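Local atomic coordinates of gamma-glutamyltranspeptidase (Streptomyces lincolnensis, PDB entry 6J3A), a protein that probably transfers or cleaves gamma-glutamyl groups, as an LmbA-like gamma-glutamyltranspeptidase of the N-terminal nucleophile hydrolase superfamily. Residues G440-L443 and Q444-P447. Residues are numbered along the deposited sequence; the frame is centred on the assembly and turned at random.
Sequences GGWL and QSNP
Trp442 and Gln444 meet where the chain folds back on itself: Gln444 OE1 stands 3.8 Å above the plane of the indole, over one face near its CG-CD1 rim, while Gln444 NE2 lies outside the ring outline, 3.3 Å from Trp442 CD1 and close to CB. The two planes are 35° apart, so the amide is tilted across that rim instead of stacking flat. At the ring edge, Trp442 NE1 donates to Ser445 OG over 2.8 Å, but the N-H...O angle of 141° marks the bond as weak. A type I beta turn from Trp442 to Ser445 brings these two residues side by side; from its corner, the Gln444 chain, bent at chi2 (-97°), folds back toward the indole. Farther along, a water bridges two carbonyls, donating to Leu443 O at 2.7 Å and to Asn446 O at 2.8 Å. Gln444 NE2 donates to the backbone O of His53, which helps to set the amide's rotation; an alanine at Gln444 would probably leave that carbonyl without this donor and uncover part of the indole face. Separately, Asn446 ND2 is hydrogen-bonded to Leu456 O. The turn belongs to the loop linking strand 433-436 to strand 448-449, where Leu443 packs on Thr151 and Val152 of helix 146-154 and on Tyr170 of helix 164-170.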
ATOM      1  N   GLY A 440      13.229   9.314 -19.267  1.00 28.72           N
ATOM      2  CA  GLY A 440      13.797   9.261 -20.612  1.00 27.96           C
ATOM      3  C   GLY A 440      14.034   7.852 -21.117  1.00 28.03           C
ATOM      4  O   GLY A 440      14.115   6.898 -20.333  1.00 28.61           O
ATOM      5  N   GLY A 441      14.148   7.727 -22.437  1.00 26.85           N
ATOM      6  CA  GLY A 441      14.310   6.430 -23.084  1.00 25.75           C
ATOM      7  C   GLY A 441      13.006   5.662 -23.093  1.00 24.95           C
ATOM      8  O   GLY A 441      13.007   4.435 -23.105  1.00 22.95           O
ATOM      9  N   TRP A 442      11.897   6.405 -23.108  1.00 25.01           N
ATOM     10  CA  TRP A 442      10.566   5.813 -23.161  1.00 25.67           C
ATOM     11  C   TRP A 442      10.240   5.314 -24.557  1.00 26.34           C
ATOM     12  O   TRP A 442      10.884   5.712 -25.538  1.00 27.91           O
ATOM     13  CB  TRP A 442       9.480   6.767 -22.643  1.00 27.13           C
ATOM     14  CG  TRP A 442       9.473   8.159 -23.188  1.00 27.73           C
ATOM     15  CD1 TRP A 442       9.254   8.541 -24.474  1.00 28.58           C
ATOM     16  CD2 TRP A 442       9.651   9.363 -22.435  1.00 28.32           C
ATOM     17  NE1 TRP A 442       9.296   9.911 -24.574  1.00 28.86           N
ATOM     18  CE2 TRP A 442       9.544  10.438 -23.338  1.00 28.71           C
ATOM     19  CE3 TRP A 442       9.894   9.636 -21.078  1.00 28.13           C
ATOM     20  CZ2 TRP A 442       9.683  11.772 -22.936  1.00 29.57           C
ATOM     21  CZ3 TRP A 442      10.031  10.963 -20.674  1.00 28.40           C
ATOM     22  CH2 TRP A 442       9.924  12.014 -21.598  1.00 29.04           C
ATOM     23  N   LEU A 443       9.235   4.446 -24.638  1.00 26.10           N
ATOM     24  CA  LEU A 443       8.968   3.674 -25.863  1.00 26.21           C
ATOM     25  C   LEU A 443       8.405   4.458 -27.041  1.00 26.08           C
ATOM     26  O   LEU A 443       8.562   4.022 -28.175  1.00 27.12           O
ATOM     27  CB  LEU A 443       8.032   2.489 -25.575  1.00 26.57           C
ATOM     28  CG  LEU A 443       6.570   2.742 -25.139  1.00 27.30           C
ATOM     29  CD1 LEU A 443       5.584   2.951 -26.292  1.00 27.32           C
ATOM     30  CD2 LEU A 443       6.081   1.578 -24.285  1.00 27.43           C
ATOM     31  N   GLN A 444       7.783   5.606 -26.781  1.00 25.61           N
ATOM     32  CA  GLN A 444       6.919   6.279 -27.763  1.00 26.24           C
ATOM     33  C   GLN A 444       7.630   7.387 -28.539  1.00 27.36           C
ATOM     34  O   GLN A 444       6.981   8.099 -29.322  1.00 27.19           O
ATOM     35  CB  GLN A 444       5.657   6.863 -27.093  1.00 25.76           C
ATOM     36  CG  GLN A 444       5.897   8.043 -26.148  1.00 25.41           C
ATOM     37  CD  GLN A 444       5.979   7.666 -24.669  1.00 25.64           C
ATOM     38  OE1 GLN A 444       5.497   8.412 -23.823  1.00 25.21           O
ATOM     39  NE2 GLN A 444       6.594   6.523 -24.350  1.00 24.77           N
ATOM     40  N   SER A 445       8.939   7.539 -28.312  1.00 28.04           N
ATOM     41  CA  SER A 445       9.710   8.669 -28.866  1.00 28.52           C
ATOM     42  C   SER A 445      11.058   8.340 -29.541  1.00 28.53           C
ATOM     43  O   SER A 445      11.693   9.238 -30.089  1.00 28.65           O
ATOM     44  CB  SER A 445       9.896   9.727 -27.776  1.00 28.61           C
ATOM     45  OG  SER A 445       8.633  10.206 -27.313  1.00 28.34           O
ATOM     46  N   ASN A 446      11.481   7.077 -29.524  1.00 28.93           N
ATOM     47  CA  ASN A 446      12.559   6.610 -30.401  1.00 29.32           C
ATOM     48  C   ASN A 446      12.351   5.149 -30.766  1.00 30.39           C
ATOM     49  O   ASN A 446      11.785   4.378 -29.989  1.00 32.49           O
ATOM     50  CB  ASN A 446      13.943   6.792 -29.759  1.00 28.35           C
ATOM     51  CG  ASN A 446      14.655   8.054 -30.228  1.00 28.42           C
ATOM     52  OD1 ASN A 446      14.929   8.229 -31.413  1.00 27.92           O
ATOM     53  ND2 ASN A 446      14.987   8.927 -29.287  1.00 28.97           N
ATOM     54  N   PRO A 447      12.827   4.754 -31.951  1.00 30.72           N
ATOM     55  CA  PRO A 447      12.784   3.337 -32.267  1.00 30.50           C
ATOM     56  C   PRO A 447      13.676   2.540 -31.310  1.00 28.89           C
ATOM     57  O   PRO A 447      14.740   3.015 -30.907  1.00 27.28           O
ATOM     58  CB  PRO A 447      13.361   3.287 -33.687  1.00 31.21           C
ATOM     59  CG  PRO A 447      14.315   4.437 -33.728  1.00 30.81           C
ATOM     60  CD  PRO A 447      13.615   5.512 -32.941  1.00 30.71           C
TER
HETATM   61  O   HOH W   1      10.502   2.273 -28.671  1.00 28.36           O